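Local coordinates for beta-N-acetylglucosaminidase-like protein Glycoside hydrolase family 20 (Flavobacterium johnsoniae, PDB 6YHH), which probably acts as a family 20 glycoside hydrolase (chitobiase), removing N-acetylglucosamine units from chitin fragments, at residues K507-A510 with V511-N515; L7-M10 with P11-Q14; E297-D300 with E301-L305. One frame throughout, in Å; residues are numbered along the deposited sequence.

Contact 1 (K507-A510 with V511-N515)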
ATOM      1  N   LYS A 507      -1.662   1.710  -9.724  1.00  8.64           N
ATOM      2  CA  LYS A 507      -2.628   2.444  -8.876  1.00  8.99           C
ATOM      3  C   LYS A 507      -2.065   3.719  -8.245  1.00  9.28           C
ATOM      4  O   LYS A 507      -2.804   4.706  -8.082  1.00  9.08           O
ATOM      5  CB  LYS A 507      -3.235   1.497  -7.799  1.00  9.57           C
ATOM      6  CG  LYS A 507      -2.316   1.070  -6.680  1.00  9.01           C
ATOM      7  CD  LYS A 507      -2.923  -0.045  -5.865  1.00  9.36           C
ATOM      8  CE  LYS A 507      -2.100  -0.381  -4.677  1.00  9.51           C
ATOM      9  NZ  LYS A 507      -2.593  -1.626  -3.961  1.00 10.11           N
ATOM     10  N   ASN A 508      -0.772   3.726  -7.887  1.00  8.01           N
ATOM     11  CA  ASN A 508      -0.212   4.902  -7.272  1.00  8.24           C
ATOM     12  C   ASN A 508      -0.076   6.042  -8.301  1.00  9.01           C
ATOM     13  O   ASN A 508       0.007   7.199  -7.923  1.00  9.39           O
ATOM     14  CB  ASN A 508       1.127   4.600  -6.552  1.00  8.44           C
ATOM     15  CG  ASN A 508       0.952   4.103  -5.131  1.00  8.62           C
ATOM     16  OD1 ASN A 508       1.986   3.943  -4.334  1.00 10.52           O
ATOM     17  ND2 ASN A 508      -0.270   3.834  -4.764  1.00  6.68           N
ATOM     18  N   LYS A 509      -0.078   5.756  -9.616  1.00  8.77           N
ATOM     19  CA  LYS A 509      -0.032   6.783 -10.604  1.00  9.55           C
ATOM     20  C   LYS A 509      -1.261   7.662 -10.501  1.00  9.31           C
ATOM     21  O   LYS A 509      -1.181   8.869 -10.604  1.00  8.40           O
ATOM     22  CB  LYS A 509      -0.009   6.117 -12.003  1.00  9.40           C
ATOM     23  CG  LYS A 509      -0.046   7.062 -13.173  1.00 10.54           C
ATOM     24  CD  LYS A 509      -0.087   6.256 -14.452  1.00 10.78           C
ATOM     25  CE  LYS A 509      -0.059   7.167 -15.630  1.00 12.28           C
ATOM     26  NZ  LYS A 509       0.167   6.394 -16.894  1.00 13.17           N
ATOM     27  N   ALA A 510      -2.419   7.054 -10.210  1.00  9.09           N
ATOM     28  CA  ALA A 510      -3.665   7.878 -10.119  1.00  9.72           C
ATOM     29  C   ALA A 510      -3.666   8.782  -8.895  1.00  8.53           C
ATOM     30  O   ALA A 510      -4.239   9.851  -8.929  1.00  7.78           O
ATOM     31  CB  ALA A 510      -4.933   7.000 -10.091  1.00 10.65           C
ATOM     32  N   VAL A 511      -3.063   8.369  -7.790  1.00  7.48           N
ATOM     33  CA  VAL A 511      -2.891   9.166  -6.664  1.00  7.53           C
ATOM     34  C   VAL A 511      -2.096  10.435  -7.003  1.00  7.53           C
ATOM     35  O   VAL A 511      -2.464  11.572  -6.613  1.00  8.03           O
ATOM     36  CB  VAL A 511      -2.129   8.437  -5.551  1.00  8.56           C
ATOM     37  CG1 VAL A 511      -1.858   9.370  -4.392  1.00  9.52           C
ATOM     38  CG2 VAL A 511      -2.925   7.200  -5.116  1.00  9.66           C
ATOM     39  N   ILE A 512      -0.986  10.236  -7.708  1.00  7.42           N
ATOM     40  CA  ILE A 512      -0.144  11.362  -8.146  1.00  7.73           C
ATOM     41  C   ILE A 512      -0.928  12.279  -9.081  1.00  7.34           C
ATOM     42  O   ILE A 512      -0.891  13.494  -8.927  1.00  8.17           O
ATOM     43  CB  ILE A 512       1.148  10.884  -8.792  1.00  7.72           C
ATOM     44  CG1 ILE A 512       2.025  10.245  -7.676  1.00  8.41           C
ATOM     45  CG2 ILE A 512       1.923  12.024  -9.404  1.00  7.92           C
ATOM     46  CD1 ILE A 512       3.107   9.346  -8.246  1.00  8.91           C
ATOM     47  N   LEU A 513      -1.708  11.702  -9.982  1.00  7.51           N
ATOM     48  CA  LEU A 513      -2.452  12.518 -10.958  1.00  7.73           C
ATOM     49  C   LEU A 513      -3.535  13.340 -10.225  1.00  9.14           C
ATOM     50  O   LEU A 513      -3.755  14.485 -10.537  1.00  8.82           O
ATOM     51  CB  LEU A 513      -3.036  11.692 -12.060  1.00  8.18           C
ATOM     52  CG  LEU A 513      -1.947  11.136 -12.917  1.00  9.58           C
ATOM     53  CD1 LEU A 513      -2.655  10.277 -13.958  1.00 10.82           C
ATOM     54  CD2 LEU A 513      -1.003  12.088 -13.608  1.00 10.68           C
ATOM     55  N   ARG A 514      -4.173  12.741  -9.213  1.00  8.99           N
ATOM     56  CA  ARG A 514      -5.151  13.525  -8.384  1.00  8.87           C
ATOM     57  C   ARG A 514      -4.476  14.660  -7.653  1.00  8.49           C
ATOM     58  O   ARG A 514      -5.007  15.804  -7.629  1.00  8.36           O
ATOM     59  CB  ARG A 514      -5.938  12.626  -7.445  1.00  8.91           C
ATOM     60  CG  ARG A 514      -7.080  11.881  -8.160  1.00  9.29           C
ATOM     61  CD  ARG A 514      -7.900  11.078  -7.129  1.00  9.79           C
ATOM     62  NE  ARG A 514      -7.225   9.871  -6.616  1.00  8.91           N
ATOM     63  CZ  ARG A 514      -7.176   8.677  -7.203  1.00  9.41           C
ATOM     64  NH1 ARG A 514      -7.685   8.485  -8.401  1.00 10.61           N
ATOM     65  NH2 ARG A 514      -6.521   7.689  -6.622  1.00  9.76           N
ATOM     66  N   ASN A 515      -3.286  14.426  -7.129  1.00  7.98           N
ATOM     67  CA  ASN A 515      -2.534  15.500  -6.489  1.00  8.01           C
ATOM     68  C   ASN A 515      -2.262  16.633  -7.514  1.00  7.90           C
ATOM     69  O   ASN A 515      -2.463  17.807  -7.226  1.00  8.16           O
ATOM     70  CB  ASN A 515      -1.217  14.942  -5.941  1.00  8.20           C
ATOM     71  CG  ASN A 515      -0.409  16.041  -5.298  1.00  8.86           C
ATOM     72  OD1 ASN A 515      -0.889  16.690  -4.367  1.00 10.07           O
ATOM     73  ND2 ASN A 515       0.833  16.252  -5.793  1.00  7.73           N
TER
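Two torsions fold R514 back onto A510, one helical turn earlier: CG lies opposite the carbonyl carbon and beside the backbone N (chi1 -79°), and a bend at chi3 (-73°) turns the guanidinium toward the preceding turn instead of letting the chain run straight out. The group lies with one face over A510 O, which stands 3.6 Å above the guanidinium plane, over its centre, while R514 NH1 comes within 3.6 Å of A510 CB. A510 O meets this face and not a guanidinium N-H, so this is a close approach; the oxygen's hydrogen bond comes from R514 N at 2.9 Å. The equivalent i to i+4 bonds run from L513 N to K509 O at 2.9 Å and, longer, from I512 N to N508 O at 3.2 Å, the latter nearly straight at 165°. Beside this framework the L513 side chain lies alongside a carbonyl, with L513 CG 3.3 Å from K509 O. R514 NE forms a salt bridge with E499 of the second subunit, which would help keep the arm folded. A leucine here, lacking the flat charged group, would probably leave E499 of the second subunit without its mate and A510 O without its cover. The helix 507-517 thus presents V511 and R514 to the other subunit, whereas within its own chain K509 reaches T529, L513 packs on helix 523-529, and I512 and L513 touch helix 556-559.

Contact 2 (L7-M10 with P11-Q14); sequences LNLM and PWPQ
L9 and W12 flank a cis-proline turn that is close to type VIb: the M10-P11 peptide is cis, and the CA atoms of L9 and W12 come within 5.2 Å of each other. The reversal sets the indole obliquely across the L9 side chain. W12 chi1 of -171° sets CG opposite the backbone N and swings the six-membered ring back toward 7-10, and its CE3 corner sits 3.8 Å from L9 CB. P13 closes this small apolar cluster from another direction. Its CD lies over one face of the indole, offset toward the rim, and the proline ring runs roughly at right angles to L9, whose CD1 is 3.7 Å from P13 CD. Across the turn 7-10 and 11-14 share no hydrogen bond; several backbone atoms find partners elsewhere: M10 O accepts from Q122, L9 O from R490, and W12 N donates to E473. These partners belong to helices 110-123, 484-497 and 467-476, which places the turn at the junction of the N-terminal domain with the catalytic domain. At the indole edge two carbonyl oxygens meet ring carbons: L9 O lies 3.6 Å from W12 CE3, and L7 O, in the ring plane, 3.5 Å from W12 CZ3.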
ATOM      1  N   LEU A   7      -0.922 -17.465 -25.359  1.00 13.62           N
ATOM      2  CA  LEU A   7      -0.628 -17.662 -23.945  1.00 13.94           C
ATOM      3  C   LEU A   7       0.262 -16.541 -23.433  1.00 12.86           C
ATOM      4  O   LEU A   7       1.370 -16.308 -23.966  1.00 12.35           O
ATOM      5  CB  LEU A   7       0.010 -19.038 -23.661  1.00 15.32           C
ATOM      6  CG  LEU A   7      -0.834 -20.297 -24.129  1.00 17.04           C
ATOM      7  CD1 LEU A   7      -0.069 -21.537 -23.664  1.00 17.00           C
ATOM      8  CD2 LEU A   7      -2.273 -20.264 -23.633  1.00 19.00           C
ATOM      9  N   ASN A   8      -0.157 -15.974 -22.302  1.00 11.77           N
ATOM     10  CA  ASN A   8       0.666 -14.922 -21.671  1.00 11.85           C
ATOM     11  C   ASN A   8       1.531 -15.395 -20.566  1.00 11.16           C
ATOM     12  O   ASN A   8       1.360 -15.040 -19.390  1.00 13.34           O
ATOM     13  CB  ASN A   8      -0.221 -13.740 -21.318  1.00 11.43           C
ATOM     14  CG  ASN A   8      -0.902 -13.177 -22.562  1.00 11.60           C
ATOM     15  OD1 ASN A   8      -0.231 -12.868 -23.534  1.00 11.41           O
ATOM     16  ND2 ASN A   8      -2.231 -13.046 -22.523  1.00 13.04           N
ATOM     17  N   LEU A   9       2.529 -16.215 -20.948  1.00 11.66           N
ATOM     18  CA  LEU A   9       3.446 -16.836 -19.981  1.00 11.54           C
ATOM     19  C   LEU A   9       4.703 -16.022 -19.941  1.00 11.44           C
ATOM     20  O   LEU A   9       5.249 -15.671 -21.001  1.00 10.79           O
ATOM     21  CB  LEU A   9       3.825 -18.285 -20.350  1.00 11.94           C
ATOM     22  CG  LEU A   9       2.629 -19.181 -20.644  1.00 14.13           C
ATOM     23  CD1 LEU A   9       3.051 -20.621 -21.012  1.00 13.92           C
ATOM     24  CD2 LEU A   9       1.614 -19.179 -19.503  1.00 15.53           C
ATOM     25  N   MET A  10       5.265 -15.755 -18.751  1.00  9.94           N
ATOM     26  CA  MET A  10       6.475 -14.960 -18.651  1.00  9.98           C
ATOM     27  C   MET A  10       7.082 -15.275 -17.264  1.00  9.56           C
ATOM     28  O   MET A  10       6.375 -15.144 -16.260  1.00 10.22           O
ATOM     29  CB  MET A  10       6.242 -13.457 -18.730  1.00 10.10           C
ATOM     30  CG  MET A  10       7.535 -12.681 -18.813  1.00  9.64           C
ATOM     31  SD  MET A  10       7.293 -10.882 -19.019  1.00 10.37           S
ATOM     32  CE  MET A  10       6.349 -10.790 -20.542  1.00 11.16           C
ATOM     33  N   PRO A  11       8.334 -15.744 -17.165  1.00  9.39           N
ATOM     34  CA  PRO A  11       9.182 -16.118 -18.323  1.00  9.63           C
ATOM     35  C   PRO A  11       8.528 -17.178 -19.237  1.00  9.91           C
ATOM     36  O   PRO A  11       7.879 -18.097 -18.734  1.00 10.49           O
ATOM     37  CB  PRO A  11      10.403 -16.724 -17.645  1.00  9.87           C
ATOM     38  CG  PRO A  11      10.437 -16.099 -16.279  1.00  9.46           C
ATOM     39  CD  PRO A  11       9.002 -16.018 -15.861  1.00  9.09           C
ATOM     40  N   TRP A  12       8.776 -17.047 -20.547  1.00  9.95           N
ATOM     41  CA  TRP A  12       8.324 -18.074 -21.500  1.00  9.75           C
ATOM     42  C   TRP A  12       9.016 -19.407 -21.157  1.00  9.15           C
ATOM     43  O   TRP A  12      10.281 -19.433 -21.018  1.00  9.81           O
ATOM     44  CB  TRP A  12       8.672 -17.658 -22.902  1.00  9.62           C
ATOM     45  CG  TRP A  12       8.007 -18.589 -23.870  1.00 11.70           C
ATOM     46  CD1 TRP A  12       8.613 -19.610 -24.569  1.00 12.43           C
ATOM     47  CD2 TRP A  12       6.615 -18.689 -24.128  1.00 12.18           C
ATOM     48  NE1 TRP A  12       7.668 -20.341 -25.259  1.00 12.93           N
ATOM     49  CE2 TRP A  12       6.428 -19.773 -25.043  1.00 13.15           C
ATOM     50  CE3 TRP A  12       5.483 -17.934 -23.734  1.00 12.55           C
ATOM     51  CZ2 TRP A  12       5.156 -20.129 -25.538  1.00 14.09           C
ATOM     52  CZ3 TRP A  12       4.237 -18.277 -24.240  1.00 12.87           C
ATOM     53  CH2 TRP A  12       4.074 -19.376 -25.141  1.00 13.46           C
ATOM     54  N   PRO A  13       8.220 -20.476 -20.927  1.00 10.00           N
ATOM     55  CA  PRO A  13       8.840 -21.723 -20.477  1.00  9.81           C
ATOM     56  C   PRO A  13       9.700 -22.404 -21.564  1.00  9.52           C
ATOM     57  O   PRO A  13       9.558 -22.137 -22.772  1.00 10.74           O
ATOM     58  CB  PRO A  13       7.675 -22.595 -20.134  1.00 10.75           C
ATOM     59  CG  PRO A  13       6.550 -21.620 -19.773  1.00 11.45           C
ATOM     60  CD  PRO A  13       6.764 -20.535 -20.788  1.00 10.41           C
ATOM     61  N   GLN A  14      10.607 -23.250 -21.115  1.00 10.19           N
ATOM     62  CA  GLN A  14      11.619 -23.887 -21.984  1.00 11.03           C
ATOM     63  C   GLN A  14      10.902 -24.807 -23.019  1.00 11.53           C
ATOM     64  O   GLN A  14      11.357 -24.941 -24.168  1.00 12.63           O
ATOM     65  CB  GLN A  14      12.653 -24.707 -21.190  1.00 11.00           C
ATOM     66  CG  GLN A  14      13.551 -23.931 -20.198  1.00 11.47           C
ATOM     67  CD  GLN A  14      14.545 -22.991 -20.859  1.00 12.07           C
ATOM     68  OE1 GLN A  14      14.861 -23.088 -22.086  1.00 12.95           O
ATOM     69  NE2 GLN A  14      15.018 -22.012 -20.055  1.00 13.32           N
TER

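Contact 3 (E297-D300 with E301-L305)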
ATOM      1  N   GLU A 297      33.337  -6.571  14.092  1.00 11.64           N
ATOM      2  CA  GLU A 297      32.227  -6.539  15.046  1.00 12.07           C
ATOM      3  C   GLU A 297      30.852  -6.431  14.392  1.00 12.51           C
ATOM      4  O   GLU A 297      29.886  -7.048  14.841  1.00 12.70           O
ATOM      5  CB  GLU A 297      32.458  -5.406  15.985  1.00 14.36           C
ATOM      6  CG  GLU A 297      33.611  -5.608  16.965  1.00 14.92           C
ATOM      7  CD  GLU A 297      33.876  -4.422  17.855  1.00 19.25           C
ATOM      8  OE1 GLU A 297      33.126  -3.415  17.809  1.00 20.27           O
ATOM      9  OE2 GLU A 297      34.869  -4.449  18.634  1.00 20.77           O
ATOM     10  N   LEU A 298      30.791  -5.600  13.385  1.00 10.96           N
ATOM     11  CA  LEU A 298      29.578  -5.516  12.550  1.00 13.08           C
ATOM     12  C   LEU A 298      29.200  -6.778  11.874  1.00 12.47           C
ATOM     13  O   LEU A 298      28.039  -7.149  11.910  1.00 13.23           O
ATOM     14  CB  LEU A 298      29.693  -4.365  11.558  1.00 12.91           C
ATOM     15  CG  LEU A 298      29.603  -3.033  12.285  1.00 12.87           C
ATOM     16  CD1 LEU A 298      29.959  -1.949  11.308  1.00 13.33           C
ATOM     17  CD2 LEU A 298      28.213  -2.742  12.823  1.00 13.89           C
ATOM     18  N   PHE A 299      30.146  -7.492  11.276  1.00 10.61           N
ATOM     19  CA  PHE A 299      29.839  -8.792  10.700  1.00 11.21           C
ATOM     20  C   PHE A 299      29.425  -9.771  11.786  1.00 12.75           C
ATOM     21  O   PHE A 299      28.546 -10.563  11.606  1.00 12.33           O
ATOM     22  CB  PHE A 299      31.026  -9.334   9.918  1.00 12.02           C
ATOM     23  CG  PHE A 299      31.379  -8.535   8.704  1.00 11.72           C
ATOM     24  CD1 PHE A 299      30.407  -8.126   7.801  1.00 13.70           C
ATOM     25  CD2 PHE A 299      32.711  -8.201   8.439  1.00 12.29           C
ATOM     26  CE1 PHE A 299      30.733  -7.375   6.699  1.00 13.95           C
ATOM     27  CE2 PHE A 299      33.051  -7.436   7.322  1.00 13.50           C
ATOM     28  CZ  PHE A 299      32.067  -7.007   6.452  1.00 14.03           C
ATOM     29  N   ASP A 300      30.069  -9.725  12.943  1.00 13.37           N
ATOM     30  CA  ASP A 300      29.652 -10.616  13.999  1.00 13.69           C
ATOM     31  C   ASP A 300      28.190 -10.438  14.405  1.00 14.78           C
ATOM     32  O   ASP A 300      27.528 -11.409  14.774  1.00 16.42           O
ATOM     33  CB  ASP A 300      30.478 -10.374  15.270  1.00 13.97           C
ATOM     34  CG  ASP A 300      31.860 -10.939  15.240  1.00 16.64           C
ATOM     35  OD1 ASP A 300      32.172 -11.734  14.387  1.00 16.89           O
ATOM     36  OD2 ASP A 300      32.656 -10.492  16.179  1.00 18.53           O
ATOM     37  N   GLU A 301      27.711  -9.206  14.335  1.00 14.62           N
ATOM     38  CA  GLU A 301      26.311  -8.879  14.649  1.00 15.45           C
ATOM     39  C   GLU A 301      25.323  -9.104  13.498  1.00 15.14           C
ATOM     40  O   GLU A 301      24.213  -9.604  13.717  1.00 17.33           O
ATOM     41  CB  GLU A 301      26.244  -7.488  15.166  1.00 18.69           C
ATOM     42  CG  GLU A 301      24.911  -7.188  15.790  1.00 21.34           C
ATOM     43  CD  GLU A 301      24.787  -5.816  16.401  1.00 19.93           C
ATOM     44  OE1 GLU A 301      25.566  -4.876  16.161  1.00 21.73           O
ATOM     45  OE2 GLU A 301      23.728  -5.758  17.091  1.00 24.79           O
ATOM     46  N   VAL A 302      25.763  -8.788  12.297  1.00 13.40           N
ATOM     47  CA  VAL A 302      24.907  -8.779  11.138  1.00 12.56           C
ATOM     48  C   VAL A 302      24.861 -10.097  10.358  1.00 12.22           C
ATOM     49  O   VAL A 302      23.801 -10.545   9.917  1.00 10.78           O
ATOM     50  CB  VAL A 302      25.317  -7.651  10.201  1.00 11.79           C
ATOM     51  CG1 VAL A 302      24.431  -7.696   8.935  1.00 10.29           C
ATOM     52  CG2 VAL A 302      25.117  -6.279  10.798  1.00 12.36           C
ATOM     53  N   CYS A 303      25.991 -10.787  10.230  1.00 12.68           N
ATOM     54  CA  CYS A 303      26.000 -12.024   9.435  1.00 12.37           C
ATOM     55  C   CYS A 303      25.006 -13.083   9.951  1.00 12.80           C
ATOM     56  O   CYS A 303      24.419 -13.759   9.165  1.00 12.57           O
ATOM     57  CB  CYS A 303      27.377 -12.631   9.300  1.00 13.48           C
ATOM     58  SG  CYS A 303      28.520 -11.656   8.334  1.00 14.64           S
ATOM     59  N   PRO A 304      24.812 -13.210  11.287  1.00 12.52           N
ATOM     60  CA  PRO A 304      23.851 -14.162  11.796  1.00 12.43           C
ATOM     61  C   PRO A 304      22.418 -13.911  11.412  1.00 12.97           C
ATOM     62  O   PRO A 304      21.589 -14.832  11.474  1.00 13.51           O
ATOM     63  CB  PRO A 304      24.028 -14.073  13.342  1.00 15.09           C
ATOM     64  CG  PRO A 304      25.456 -13.747  13.437  1.00 15.24           C
ATOM     65  CD  PRO A 304      25.615 -12.660  12.403  1.00 14.06           C
ATOM     66  N   LEU A 305      22.121 -12.687  10.978  1.00 12.02           N
ATOM     67  CA  LEU A 305      20.767 -12.325  10.552  1.00 11.63           C
ATOM     68  C   LEU A 305      20.434 -12.887   9.175  1.00 11.33           C
ATOM     69  O   LEU A 305      19.237 -13.068   8.856  1.00 12.16           O
ATOM     70  CB  LEU A 305      20.604 -10.793  10.576  1.00 12.07           C
ATOM     71  CG  LEU A 305      20.980 -10.036  11.839  1.00 12.05           C
ATOM     72  CD1 LEU A 305      20.722  -8.552  11.627  1.00 12.84           C
ATOM     73  CD2 LEU A 305      20.130 -10.589  12.972  1.00 13.49           C
TER
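L298 O is gripped by two successive amides: V302 N donates to it at 2.8 Å, and E301 N adds a weak, strongly bent bond of 3.2 Å (123° at the hydrogen). V302 CG2 comes as near to the same oxygen as E301 N does. One residue on, C303 N donates to F299 O at 2.9 Å. Here the side chains also meet, since C303 SG is held beside its own backbone N (chi1 -67°) and runs back along the helix to stand 3.8 Å from F299 CB. The sulfur lies 5.1 Å from the centroid of the F299 ring, 61° off its normal, an oblique sulfur-aromatic contact. The ring itself packs edge-to-face with F311 in strand 310-312 of the catalytic TIM barrel, and M355 and L356 of helix 341-358 also touch it. D300 OD1 turns elsewhere, to a salt bridge with K358 and a hydrogen bond with H359, while E301 OE2 takes the amide of K193. P304 has no N-H to offer D300 O and meets it with CD at 3.3 Å: the i to i+4 bond is lost here and L305 N bonds to V302 O, consistent with the 3-10 turn at 303-305.

In the fold
From the N terminus, contact 2 comes first, a turn leading into strand 15-19 of the N-terminal domain and touching helices 467-476 and 484-497 from much later in the chain. Contact 3 follows at the C-terminal end of helix 289-302, on the outer side of the catalytic barrel. Contact 1 comes last, on helix 507-517, where the subunits meet. Each joins adjoining segments, so none closes a long loop; the three stand in series, without nesting or crossing. Their centres are well separated: 31 Å between contacts 1 and 2, about 40 Å from contact 3 to either. Together they sample the domain junction, the barrel's helical layer and the dimer interface.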